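Local coordinates for quinonprotein alcohol dehydrogenase-like protein (Bacteroides thetaiotaomicron VPI-5482, PDB 4R5O), which is of unknown function but binds calcium ions and joins an immunoglobulin-like beta-sandwich domain to a seven-bladed beta-propeller, at residues 21-26 / 38-43; 76-81 / 89-94; 338-343 / 352-357. One frame throughout, in Å; residues are numbered along the deposited sequence.

Contact 1 of 3, residues 21-26 / 38-43; sequences GTFPTE and ITPELL
Side-chain hydrogen bonds, a water bridge, a CA-H...O contact and apolar packing join T22 and its neighbours to residues 38-41. The T22 hydroxyl carries the direct polar link. With OG1 anti to the backbone N (chi1 -156°), it is directed at the other segment, where OG1 donates to T39 O at 3.0 Å. The donor is tilted 23° from the carbonyl plane of T39. The same OG1 accepts a weak bond from E41 N at 2.8 Å; its N-H...O angle of 125° is the evidence for that weakness. One hydroxyl thus brackets P40, which has no N-H of its own to give.

Backbone polar groups meet through solvent. A water donates to T22 O and accepts from T39 N, 2.9 Å from each of those two atoms, while P40 CA adds a CA-H...O contact to T22 O.

Apolar contact centres on I38. Its CD1 reaches P24 CG end-on, at 3.8 Å, and its CG2 lies 3.6 Å from F23 CD1, the two side chains crossing at a slant. P24 CD sits 3.6 Å above one face of the F23 ring, offset toward the rim, whereas P40 CG approaches that ring at its edge. W52 of strand 49-54 touches F23, I38 and P40, which places these three in the interior of the sandwich, with P24 at its margin.

The segments do not pair as strands. Between them, a threonine hydroxyl and a water engage T22 O, T39 N, T39 O and, weakly, E41 N; this chemistry implies a loop fastened at T22 while F23 and I38 are buried.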
ATOM      1  N   GLY A  21      -4.869  -5.073 -40.886  1.00 77.31           N
ATOM      2  CA  GLY A  21      -4.696  -3.829 -40.155  1.00 76.58           C
ATOM      3  C   GLY A  21      -5.952  -3.282 -39.513  1.00 79.34           C
ATOM      4  O   GLY A  21      -5.902  -2.211 -38.890  1.00 80.33           O
ATOM      5  N   THR A  22      -7.084  -4.021 -39.622  1.00 71.89           N
ATOM      6  CA  THR A  22      -8.360  -3.578 -39.045  1.00 69.23           C
ATOM      7  C   THR A  22      -8.446  -4.077 -37.556  1.00 67.08           C
ATOM      8  O   THR A  22      -9.408  -3.776 -36.840  1.00 67.48           O
ATOM      9  CB  THR A  22      -9.519  -4.054 -39.926  1.00 70.89           C
ATOM     10  OG1 THR A  22     -10.648  -3.227 -39.751  1.00 77.33           O
ATOM     11  CG2 THR A  22      -9.884  -5.470 -39.710  1.00 64.35           C
ATOM     12  N   PHE A  23      -7.421  -4.820 -37.112  1.00 58.04           N
ATOM     13  CA  PHE A  23      -7.254  -5.337 -35.756  1.00 54.20           C
ATOM     14  C   PHE A  23      -5.789  -5.213 -35.389  1.00 58.47           C
ATOM     15  O   PHE A  23      -4.931  -5.588 -36.188  1.00 58.36           O
ATOM     16  CB  PHE A  23      -7.764  -6.782 -35.614  1.00 53.92           C
ATOM     17  CG  PHE A  23      -7.745  -7.285 -34.187  1.00 51.66           C
ATOM     18  CD1 PHE A  23      -8.827  -7.067 -33.341  1.00 52.62           C
ATOM     19  CD2 PHE A  23      -6.639  -7.954 -33.683  1.00 50.68           C
ATOM     20  CE1 PHE A  23      -8.805  -7.521 -32.017  1.00 52.09           C
ATOM     21  CE2 PHE A  23      -6.609  -8.392 -32.358  1.00 51.92           C
ATOM     22  CZ  PHE A  23      -7.696  -8.182 -31.531  1.00 49.53           C
ATOM     23  N   PRO A  24      -5.474  -4.639 -34.219  1.00 56.47           N
ATOM     24  CA  PRO A  24      -4.062  -4.395 -33.872  1.00 56.86           C
ATOM     25  C   PRO A  24      -3.199  -5.668 -33.842  1.00 63.67           C
ATOM     26  O   PRO A  24      -3.525  -6.693 -33.227  1.00 62.85           O
ATOM     27  CB  PRO A  24      -4.134  -3.767 -32.480  1.00 57.61           C
ATOM     28  CG  PRO A  24      -5.532  -3.963 -32.008  1.00 61.10           C
ATOM     29  CD  PRO A  24      -6.387  -4.094 -33.193  1.00 57.62           C
ATOM     30  N   THR A  25      -2.067  -5.558 -34.530  1.00 63.42           N
ATOM     31  CA  THR A  25      -1.057  -6.600 -34.717  1.00 63.84           C
ATOM     32  C   THR A  25       0.049  -6.456 -33.657  1.00 68.97           C
ATOM     33  O   THR A  25       0.915  -7.334 -33.553  1.00 69.30           O
ATOM     34  CB  THR A  25      -0.495  -6.523 -36.153  1.00 72.67           C
ATOM     35  OG1 THR A  25       0.500  -7.529 -36.299  1.00 77.14           O
ATOM     36  CG2 THR A  25       0.071  -5.128 -36.529  1.00 69.17           C
ATOM     37  N   GLU A  26      -0.006  -5.370 -32.859  1.00 65.33           N
ATOM     38  CA  GLU A  26       0.945  -5.101 -31.788  1.00 64.72           C
ATOM     39  C   GLU A  26       0.225  -4.580 -30.535  1.00 67.23           C
ATOM     40  O   GLU A  26      -0.878  -4.047 -30.631  1.00 67.03           O
ATOM     41  CB  GLU A  26       2.029  -4.105 -32.235  1.00 67.12           C
ATOM     42  CG  GLU A  26       1.546  -2.724 -32.653  1.00 81.02           C
ATOM     43  CD  GLU A  26       2.638  -1.686 -32.860  1.00109.45           C
ATOM     44  OE1 GLU A  26       3.811  -2.070 -33.077  1.00114.65           O
ATOM     45  OE2 GLU A  26       2.315  -0.477 -32.795  1.00100.13           O
ATOM     46  N   ILE A  38     -11.418  -0.396 -31.650  1.00 53.74           N
ATOM     47  CA  ILE A  38     -11.023  -1.366 -32.681  1.00 54.86           C
ATOM     48  C   ILE A  38     -12.260  -1.694 -33.472  1.00 60.25           C
ATOM     49  O   ILE A  38     -13.233  -2.155 -32.880  1.00 60.42           O
ATOM     50  CB  ILE A  38     -10.334  -2.646 -32.121  1.00 57.72           C
ATOM     51  CG1 ILE A  38      -9.155  -2.310 -31.169  1.00 58.02           C
ATOM     52  CG2 ILE A  38      -9.913  -3.587 -33.271  1.00 58.81           C
ATOM     53  CD1 ILE A  38      -8.808  -3.397 -30.191  1.00 60.80           C
ATOM     54  N   THR A  39     -12.245  -1.459 -34.784  1.00 57.64           N
ATOM     55  CA  THR A  39     -13.418  -1.760 -35.586  1.00 58.46           C
ATOM     56  C   THR A  39     -12.984  -2.729 -36.681  1.00 63.25           C
ATOM     57  O   THR A  39     -12.616  -2.275 -37.769  1.00 65.53           O
ATOM     58  CB  THR A  39     -14.083  -0.473 -36.132  1.00 61.31           C
ATOM     59  OG1 THR A  39     -14.324   0.452 -35.061  1.00 58.27           O
ATOM     60  CG2 THR A  39     -15.373  -0.762 -36.888  1.00 53.54           C
ATOM     61  N   PRO A  40     -13.006  -4.060 -36.416  1.00 56.70           N
ATOM     62  CA  PRO A  40     -12.608  -5.016 -37.459  1.00 56.33           C
ATOM     63  C   PRO A  40     -13.527  -4.915 -38.659  1.00 64.56           C
ATOM     64  O   PRO A  40     -14.742  -4.799 -38.488  1.00 66.75           O
ATOM     65  CB  PRO A  40     -12.727  -6.378 -36.766  1.00 56.64           C
ATOM     66  CG  PRO A  40     -12.677  -6.072 -35.311  1.00 59.76           C
ATOM     67  CD  PRO A  40     -13.388  -4.758 -35.176  1.00 56.35           C
ATOM     68  N   GLU A  41     -12.948  -4.871 -39.862  1.00 62.03           N
ATOM     69  CA  GLU A  41     -13.713  -4.780 -41.094  1.00 63.88           C
ATOM     70  C   GLU A  41     -13.759  -6.131 -41.751  1.00 69.98           C
ATOM     71  O   GLU A  41     -12.724  -6.700 -42.120  1.00 69.82           O
ATOM     72  CB  GLU A  41     -13.157  -3.724 -42.054  1.00 66.46           C
ATOM     73  CG  GLU A  41     -13.444  -2.305 -41.593  1.00 81.70           C
ATOM     74  CD  GLU A  41     -13.113  -1.204 -42.579  1.00107.24           C
ATOM     75  OE1 GLU A  41     -13.069  -1.458 -43.809  1.00100.55           O
ATOM     76  OE2 GLU A  41     -12.976  -0.055 -42.108  1.00 99.44           O
ATOM     77  N   LEU A  42     -14.970  -6.658 -41.866  1.00 66.77           N
ATOM     78  CA  LEU A  42     -15.218  -7.948 -42.479  1.00 66.19           C
ATOM     79  C   LEU A  42     -15.525  -7.784 -43.957  1.00 74.61           C
ATOM     80  O   LEU A  42     -16.376  -6.977 -44.352  1.00 76.63           O
ATOM     81  CB  LEU A  42     -16.368  -8.665 -41.769  1.00 65.05           C
ATOM     82  CG  LEU A  42     -16.050  -9.541 -40.572  1.00 66.82           C
ATOM     83  CD1 LEU A  42     -15.207  -8.842 -39.532  1.00 65.98           C
ATOM     84  CD2 LEU A  42     -17.297 -10.002 -39.940  1.00 67.86           C
ATOM     85  N   LEU A  43     -14.813  -8.548 -44.775  1.00 71.53           N
ATOM     86  CA  LEU A  43     -15.009  -8.589 -46.214  1.00 72.88           C
ATOM     87  C   LEU A  43     -16.421  -9.160 -46.516  1.00 76.21           C
ATOM     88  O   LEU A  43     -17.116  -8.670 -47.404  1.00 77.10           O
ATOM     89  CB  LEU A  43     -13.882  -9.443 -46.809  1.00 73.54           C
ATOM     90  CG  LEU A  43     -13.786  -9.523 -48.327  1.00 82.39           C
ATOM     91  CD1 LEU A  43     -13.325  -8.183 -48.932  1.00 84.21           C
ATOM     92  CD2 LEU A  43     -12.829 -10.623 -48.750  1.00 85.67           C
TER
HETATM   93  O   HOH W   1      -9.606  -1.059 -35.807  1.00 50.65           O

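Contact 2 of 3, residues 76-81 / 89-94; sequences DLSCII and EMSTSF
Four backbone hydrogen bonds between L77 and T92 and between C79 and M90 supply the main polar grip. L77 N donates to T92 O at 2.8 Å with an N-H...O angle of 170°, and T92 N returns a bond to L77 O. The second pair repeats this exchange: C79 N reaches M90 O at 2.9 Å, and M90 N reaches C79 O. Between these two hydrogen-bonded pairs lies the non-hydrogen-bonded pair S78 and S91, whose hydroxyls bond each other across the strands, OG to OG, at 3.1 Å. The pair already shares a face of the sheet; matching first torsions, both with OG anti to the carbonyl carbon, bring the two oxygens within bonding distance.

Strand directions 152° apart show the pairing to be antiparallel, and the short connection between the consecutive strands 74-83 and 86-97 makes them a beta hairpin, part of a five-stranded mixed sheet of the immunoglobulin-like sandwich. Strand 49-54 flanks 74-83 on its other edge, and S93 OG bonds S27 OG beyond the hairpin.

On the face with S78 and S91, I80 and E89 lie side by side and point the same way, the aliphatic CG of E89 being 3.9 Å from I80 CG1. The other face is mostly apolar. Selenomethionine M90, bent at chi3 (-62°), brings its CE to 3.8 Å from C79 SG and 3.7 Å from I81 CD1, so its methyl end lies over the neighbouring strand. At the far end of this face, L77 CB meets the edge of the F94 ring, touching CD1 at 4.2 Å, and the same ring makes an edge-to-face contact with Y67.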
ATOM      1  N   ASP A  76      -5.354  -8.180 -21.538  1.00 51.91           N
ATOM      2  CA  ASP A  76      -5.283  -9.041 -22.709  1.00 51.69           C
ATOM      3  C   ASP A  76      -6.601  -8.901 -23.425  1.00 55.53           C
ATOM      4  O   ASP A  76      -7.644  -8.815 -22.769  1.00 57.22           O
ATOM      5  CB  ASP A  76      -4.964 -10.503 -22.330  1.00 53.45           C
ATOM      6  CG  ASP A  76      -3.534 -10.775 -21.906  1.00 69.69           C
ATOM      7  OD1 ASP A  76      -2.611 -10.488 -22.707  1.00 71.44           O
ATOM      8  OD2 ASP A  76      -3.340 -11.411 -20.842  1.00 78.36           O
ATOM      9  N   LEU A  77      -6.577  -8.807 -24.749  1.00 50.12           N
ATOM     10  CA  LEU A  77      -7.815  -8.642 -25.489  1.00 49.11           C
ATOM     11  C   LEU A  77      -7.912  -9.647 -26.627  1.00 54.52           C
ATOM     12  O   LEU A  77      -6.990  -9.775 -27.440  1.00 54.24           O
ATOM     13  CB  LEU A  77      -7.915  -7.211 -26.033  1.00 48.82           C
ATOM     14  CG  LEU A  77      -9.113  -6.834 -26.908  1.00 51.99           C
ATOM     15  CD1 LEU A  77     -10.427  -6.866 -26.138  1.00 51.26           C
ATOM     16  CD2 LEU A  77      -8.913  -5.498 -27.441  1.00 52.47           C
ATOM     17  N   SER A  78      -9.047 -10.357 -26.667  1.00 51.71           N
ATOM     18  CA  SER A  78      -9.375 -11.298 -27.728  1.00 52.26           C
ATOM     19  C   SER A  78     -10.635 -10.870 -28.429  1.00 57.81           C
ATOM     20  O   SER A  78     -11.547 -10.288 -27.825  1.00 56.79           O
ATOM     21  CB  SER A  78      -9.532 -12.724 -27.206  1.00 54.78           C
ATOM     22  OG  SER A  78      -8.308 -13.216 -26.690  1.00 64.94           O
ATOM     23  N   CYS A  79     -10.683 -11.172 -29.719  1.00 56.48           N
ATOM     24  CA  CYS A  79     -11.843 -10.891 -30.529  1.00 56.48           C
ATOM     25  C   CYS A  79     -12.192 -12.135 -31.277  1.00 62.29           C
ATOM     26  O   CYS A  79     -11.423 -12.586 -32.128  1.00 64.29           O
ATOM     27  CB  CYS A  79     -11.604  -9.709 -31.457  1.00 56.14           C
ATOM     28  SG  CYS A  79     -12.997  -9.351 -32.534  1.00 61.05           S
ATOM     29  N   ILE A  80     -13.334 -12.721 -30.923  1.00 57.64           N
ATOM     30  CA  ILE A  80     -13.844 -13.912 -31.576  1.00 57.15           C
ATOM     31  C   ILE A  80     -14.980 -13.470 -32.479  1.00 61.74           C
ATOM     32  O   ILE A  80     -15.957 -12.901 -31.996  1.00 60.95           O
ATOM     33  CB  ILE A  80     -14.263 -15.000 -30.550  1.00 59.57           C
ATOM     34  CG1 ILE A  80     -13.174 -15.216 -29.465  1.00 58.86           C
ATOM     35  CG2 ILE A  80     -14.615 -16.296 -31.267  1.00 59.54           C
ATOM     36  CD1 ILE A  80     -13.578 -16.029 -28.317  1.00 66.83           C
ATOM     37  N   ILE A  81     -14.824 -13.662 -33.795  1.00 59.83           N
ATOM     38  CA  ILE A  81     -15.860 -13.331 -34.785  1.00 60.45           C
ATOM     39  C   ILE A  81     -16.338 -14.653 -35.361  1.00 65.90           C
ATOM     40  O   ILE A  81     -15.525 -15.434 -35.861  1.00 65.00           O
ATOM     41  CB  ILE A  81     -15.387 -12.327 -35.866  1.00 63.20           C
ATOM     42  CG1 ILE A  81     -14.582 -11.172 -35.228  1.00 61.66           C
ATOM     43  CG2 ILE A  81     -16.591 -11.842 -36.706  1.00 64.76           C
ATOM     44  CD1 ILE A  81     -13.910 -10.279 -36.154  1.00 65.71           C
ATOM     45  N   GLU A  89     -10.427 -16.086 -34.218  1.00 56.66           N
ATOM     46  CA  GLU A  89      -9.996 -15.444 -32.992  1.00 54.94           C
ATOM     47  C   GLU A  89      -8.626 -14.751 -33.170  1.00 58.83           C
ATOM     48  O   GLU A  89      -7.624 -15.398 -33.505  1.00 59.21           O
ATOM     49  CB  GLU A  89      -9.929 -16.457 -31.841  1.00 55.20           C
ATOM     50  CG  GLU A  89      -9.458 -15.852 -30.529  1.00 63.28           C
ATOM     51  CD  GLU A  89      -9.412 -16.782 -29.340  1.00 86.41           C
ATOM     52  OE1 GLU A  89     -10.003 -17.882 -29.417  1.00 75.37           O
ATOM     53  OE2 GLU A  89      -8.837 -16.378 -28.303  1.00 91.60           O
HETATM   54  N   MSE A  90      -8.601 -13.434 -32.885  1.00 53.57           N
HETATM   55  CA  MSE A  90      -7.419 -12.569 -32.872  1.00 51.18           C
HETATM   56  C   MSE A  90      -7.152 -12.093 -31.491  1.00 53.92           C
HETATM   57  O   MSE A  90      -8.098 -11.822 -30.767  1.00 53.46           O
HETATM   58  CB  MSE A  90      -7.597 -11.377 -33.787  1.00 53.21           C
HETATM   59  CG  MSE A  90      -7.722 -11.738 -35.220  1.00 59.96           C
HETATM   60 SE   MSE A  90      -8.738 -10.386 -36.078  0.75 66.56          SE
HETATM   61  CE  MSE A  90     -10.462 -10.622 -35.004  1.00 62.44           C
ATOM     62  N   SER A  91      -5.884 -11.940 -31.126  1.00 51.06           N
ATOM     63  CA  SER A  91      -5.535 -11.477 -29.789  1.00 50.39           C
ATOM     64  C   SER A  91      -4.475 -10.377 -29.833  1.00 53.45           C
ATOM     65  O   SER A  91      -3.635 -10.316 -30.743  1.00 52.55           O
ATOM     66  CB  SER A  91      -5.038 -12.635 -28.932  1.00 52.74           C
ATOM     67  OG  SER A  91      -6.077 -13.589 -28.783  1.00 65.82           O
ATOM     68  N   THR A  92      -4.564  -9.486 -28.848  1.00 49.28           N
ATOM     69  CA  THR A  92      -3.618  -8.401 -28.627  1.00 49.63           C
ATOM     70  C   THR A  92      -3.682  -8.084 -27.128  1.00 52.56           C
ATOM     71  O   THR A  92      -4.303  -8.824 -26.360  1.00 51.04           O
ATOM     72  CB  THR A  92      -3.869  -7.167 -29.556  1.00 57.87           C
ATOM     73  OG1 THR A  92      -2.753  -6.284 -29.436  1.00 58.62           O
ATOM     74  CG2 THR A  92      -5.193  -6.417 -29.252  1.00 52.63           C
ATOM     75  N   SER A  93      -3.013  -7.012 -26.718  1.00 49.02           N
ATOM     76  CA  SER A  93      -3.035  -6.547 -25.345  1.00 48.54           C
ATOM     77  C   SER A  93      -2.988  -5.028 -25.353  1.00 53.21           C
ATOM     78  O   SER A  93      -2.630  -4.424 -26.368  1.00 53.53           O
ATOM     79  CB  SER A  93      -1.897  -7.159 -24.538  1.00 51.09           C
ATOM     80  OG  SER A  93      -0.642  -6.858 -25.118  1.00 65.61           O
ATOM     81  N   PHE A  94      -3.454  -4.412 -24.267  1.00 49.65           N
ATOM     82  CA  PHE A  94      -3.435  -2.962 -24.135  1.00 48.82           C
ATOM     83  C   PHE A  94      -3.085  -2.594 -22.703  1.00 51.59           C
ATOM     84  O   PHE A  94      -3.233  -3.408 -21.784  1.00 49.72           O
ATOM     85  CB  PHE A  94      -4.750  -2.311 -24.573  1.00 50.44           C
ATOM     86  CG  PHE A  94      -5.980  -2.601 -23.756  1.00 50.51           C
ATOM     87  CD1 PHE A  94      -6.802  -3.666 -24.068  1.00 52.36           C
ATOM     88  CD2 PHE A  94      -6.371  -1.746 -22.743  1.00 51.67           C
ATOM     89  CE1 PHE A  94      -7.986  -3.879 -23.371  1.00 52.37           C
ATOM     90  CE2 PHE A  94      -7.541  -1.974 -22.036  1.00 54.02           C
ATOM     91  CZ  PHE A  94      -8.348  -3.029 -22.364  1.00 51.53           C
TER

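Contact 3 of 3, residues 338-343 / 352-357; sequences NIIYLV and YILGDS. With CA (calcium ion), chain L.
L354 meets I340 and N338 at about right angles, using a separate branch for each. Its CD2 touches I340 CD1 at 3.6 Å, while CD1 lies 3.9 Å from N338 CB. With CG anti to the carbonyl carbon (chi1 -45°), the leucine leans over the start of strand 339-343, where Y289 of strand 288-294, in another sheet of the propeller, also touches I340 and L354. I339 and I353, by contrast, run side by side and point the same way, with their CG1 atoms 4.2 Å apart. Farther along, L342 crosses Y352 at a slant, its CD2 meeting the tyrosine CB rather than the ring.

The Y352 ring is carried away from strand 339-343 and back over its own segment. L354 N stands above one ring face, offset toward the rim. A type II turn runs from I353 to D356, closed by D356 N donating to I353 O at 2.8 Å; within it G355 has a positive phi of 85°, and G355 N donates to the phenol OH of Y352 at 3.3 Å.

Beneath these side chains, I340 and Y352 form an antiparallel hydrogen-bonded pair: I340 N donates to Y352 O, and Y352 N donates to I340 O at 2.7 Å. L354 N to N338 O is longer, at 3.2 Å, and bent to 135°, and the turn follows.

At the end of that turn, D356 OD1 lies 2.9 Å from a calcium ion that D358 also binds. The chemistry therefore changes within five residues, from apolar side chains packed on a blade to a carboxylate that the turn brings to the cation, though two protein ligands and so long a contact suggest that the ion may be only loosely bound.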
ATOM      1  N   ASN A 338      16.234  18.033  10.107  1.00 57.74           N
ATOM      2  CA  ASN A 338      16.275  17.523  11.487  1.00 56.44           C
ATOM      3  C   ASN A 338      14.913  17.737  12.149  1.00 58.18           C
ATOM      4  O   ASN A 338      14.763  18.503  13.120  1.00 56.23           O
ATOM      5  CB  ASN A 338      17.399  18.227  12.250  1.00 56.60           C
ATOM      6  CG  ASN A 338      18.744  18.057  11.594  1.00 74.80           C
ATOM      7  OD1 ASN A 338      19.170  16.935  11.250  1.00 70.33           O
ATOM      8  ND2 ASN A 338      19.452  19.170  11.451  1.00 67.45           N
ATOM      9  N   ILE A 339      13.914  17.040  11.593  1.00 54.00           N
ATOM     10  CA  ILE A 339      12.509  17.158  11.932  1.00 53.79           C
ATOM     11  C   ILE A 339      11.818  15.790  12.089  1.00 55.42           C
ATOM     12  O   ILE A 339      12.103  14.825  11.369  1.00 54.61           O
ATOM     13  CB  ILE A 339      11.844  17.967  10.768  1.00 57.89           C
ATOM     14  CG1 ILE A 339      12.191  19.456  10.866  1.00 60.41           C
ATOM     15  CG2 ILE A 339      10.327  17.801  10.686  1.00 57.80           C
ATOM     16  CD1 ILE A 339      11.748  20.258   9.666  1.00 76.46           C
ATOM     17  N   ILE A 340      10.858  15.760  13.021  1.00 49.70           N
ATOM     18  CA  ILE A 340       9.905  14.679  13.230  1.00 47.03           C
ATOM     19  C   ILE A 340       8.525  15.324  13.385  1.00 48.05           C
ATOM     20  O   ILE A 340       8.353  16.250  14.181  1.00 47.87           O
ATOM     21  CB  ILE A 340      10.225  13.707  14.393  1.00 48.67           C
ATOM     22  CG1 ILE A 340      11.639  13.112  14.252  1.00 48.50           C
ATOM     23  CG2 ILE A 340       9.133  12.610  14.491  1.00 47.66           C
ATOM     24  CD1 ILE A 340      12.105  12.302  15.382  1.00 51.72           C
ATOM     25  N   TYR A 341       7.572  14.867  12.587  1.00 42.54           N
ATOM     26  CA  TYR A 341       6.183  15.266  12.714  1.00 42.12           C
ATOM     27  C   TYR A 341       5.471  14.246  13.608  1.00 45.73           C
ATOM     28  O   TYR A 341       5.665  13.047  13.412  1.00 45.00           O
ATOM     29  CB  TYR A 341       5.504  15.396  11.348  1.00 42.82           C
ATOM     30  CG  TYR A 341       6.068  16.485  10.474  1.00 45.86           C
ATOM     31  CD1 TYR A 341       5.621  17.799  10.585  1.00 48.85           C
ATOM     32  CD2 TYR A 341       7.004  16.197   9.487  1.00 46.49           C
ATOM     33  CE1 TYR A 341       6.134  18.809   9.771  1.00 48.90           C
ATOM     34  CE2 TYR A 341       7.508  17.198   8.656  1.00 47.60           C
ATOM     35  CZ  TYR A 341       7.077  18.504   8.810  1.00 51.06           C
ATOM     36  OH  TYR A 341       7.540  19.493   7.984  1.00 54.54           O
ATOM     37  N   LEU A 342       4.689  14.701  14.596  1.00 42.43           N
ATOM     38  CA  LEU A 342       3.951  13.798  15.478  1.00 43.10           C
ATOM     39  C   LEU A 342       2.586  14.422  15.789  1.00 48.84           C
ATOM     40  O   LEU A 342       2.431  15.637  15.690  1.00 48.86           O
ATOM     41  CB  LEU A 342       4.723  13.416  16.771  1.00 43.88           C
ATOM     42  CG  LEU A 342       5.161  14.449  17.823  1.00 49.79           C
ATOM     43  CD1 LEU A 342       5.725  13.739  19.021  1.00 49.76           C
ATOM     44  CD2 LEU A 342       6.236  15.401  17.314  1.00 53.19           C
ATOM     45  N   VAL A 343       1.578  13.565  16.063  1.00 45.31           N
ATOM     46  CA  VAL A 343       0.168  13.929  16.277  1.00 43.42           C
ATOM     47  C   VAL A 343      -0.230  13.854  17.745  1.00 44.76           C
ATOM     48  O   VAL A 343      -0.029  12.827  18.391  1.00 42.90           O
ATOM     49  CB  VAL A 343      -0.771  13.007  15.467  1.00 46.85           C
ATOM     50  CG1 VAL A 343      -2.199  13.555  15.461  1.00 47.49           C
ATOM     51  CG2 VAL A 343      -0.276  12.812  14.044  1.00 46.33           C
ATOM     52  N   TYR A 352       8.642  18.527  15.528  1.00 48.93           N
ATOM     53  CA  TYR A 352       9.748  18.457  16.469  1.00 47.82           C
ATOM     54  C   TYR A 352      11.053  18.591  15.733  1.00 53.98           C
ATOM     55  O   TYR A 352      11.344  17.838  14.814  1.00 52.97           O
ATOM     56  CB  TYR A 352       9.728  17.161  17.301  1.00 46.99           C
ATOM     57  CG  TYR A 352      10.928  16.991  18.217  1.00 47.72           C
ATOM     58  CD1 TYR A 352      11.184  17.898  19.248  1.00 49.84           C
ATOM     59  CD2 TYR A 352      11.769  15.888  18.099  1.00 47.81           C
ATOM     60  CE1 TYR A 352      12.280  17.745  20.101  1.00 47.96           C
ATOM     61  CE2 TYR A 352      12.862  15.717  18.955  1.00 48.90           C
ATOM     62  CZ  TYR A 352      13.110  16.649  19.956  1.00 54.54           C
ATOM     63  OH  TYR A 352      14.168  16.495  20.818  1.00 55.47           O
ATOM     64  N   ILE A 353      11.855  19.537  16.189  1.00 53.79           N
ATOM     65  CA  ILE A 353      13.175  19.792  15.649  1.00 53.82           C
ATOM     66  C   ILE A 353      14.138  19.203  16.642  1.00 56.41           C
ATOM     67  O   ILE A 353      14.279  19.726  17.740  1.00 56.96           O
ATOM     68  CB  ILE A 353      13.364  21.298  15.380  1.00 57.60           C
ATOM     69  CG1 ILE A 353      12.302  21.767  14.335  1.00 57.46           C
ATOM     70  CG2 ILE A 353      14.788  21.550  14.877  1.00 58.94           C
ATOM     71  CD1 ILE A 353      11.983  23.272  14.294  1.00 60.41           C
ATOM     72  N   LEU A 354      14.738  18.071  16.274  1.00 52.02           N
ATOM     73  CA  LEU A 354      15.685  17.303  17.077  1.00 52.46           C
ATOM     74  C   LEU A 354      16.595  18.232  17.913  1.00 60.01           C
ATOM     75  O   LEU A 354      17.261  19.109  17.352  1.00 60.23           O
ATOM     76  CB  LEU A 354      16.566  16.389  16.171  1.00 51.78           C
ATOM     77  CG  LEU A 354      15.908  15.576  15.067  1.00 55.45           C
ATOM     78  CD1 LEU A 354      16.965  14.894  14.182  1.00 55.84           C
ATOM     79  CD2 LEU A 354      14.901  14.591  15.613  1.00 56.64           C
ATOM     80  N   GLY A 355      16.574  18.048  19.233  1.00 58.81           N
ATOM     81  CA  GLY A 355      17.376  18.815  20.182  1.00 60.99           C
ATOM     82  C   GLY A 355      16.801  20.147  20.635  1.00 68.61           C
ATOM     83  O   GLY A 355      17.307  20.753  21.593  1.00 70.26           O
ATOM     84  N   ASP A 356      15.764  20.634  19.943  1.00 64.55           N
ATOM     85  CA  ASP A 356      15.182  21.897  20.320  1.00 65.22           C
ATOM     86  C   ASP A 356      13.776  21.635  20.811  1.00 71.28           C
ATOM     87  O   ASP A 356      12.883  21.344  20.011  1.00 70.78           O
ATOM     88  CB  ASP A 356      15.236  22.865  19.143  1.00 67.12           C
ATOM     89  CG  ASP A 356      14.747  24.265  19.430  1.00 75.30           C
ATOM     90  OD1 ASP A 356      14.834  24.702  20.609  1.00 72.56           O
ATOM     91  OD2 ASP A 356      14.329  24.952  18.465  1.00 86.20           O
ATOM     92  N   SER A 357      13.600  21.669  22.150  1.00 68.79           N
ATOM     93  CA  SER A 357      12.330  21.422  22.848  1.00 68.34           C
ATOM     94  C   SER A 357      11.344  22.602  22.682  1.00 68.75           C
ATOM     95  O   SER A 357      10.166  22.452  23.005  1.00 67.63           O
ATOM     96  CB  SER A 357      12.584  21.162  24.333  1.00 76.30           C
ATOM     97  OG  SER A 357      13.264  22.242  24.958  1.00 95.41           O
TER
HETATM   98 CA    CA L 508      15.081  27.439  19.864  1.00 99.81          CA

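How the contacts relate
From the N terminus, contact 1 comes first, joining residues 21-26 to 38-43 and closing a loop that contains strand 28-31 and most of strand 35-38. Contact 2 follows after it has closed and ties 76-81 to 89-94 as a hairpin; the two are in series, neither nested nor crossed. Yet they touch in space, their centres about 10 Å apart: F23 packs on C79 and M90, and I38 on L77, so the loops are fixed to the sheet within the sandwich domain. Contact 3, a hairpin closure between 338-343 and 352-357, belongs to the propeller, its centre about 61 Å from that of contact 1 and across the chain's centre.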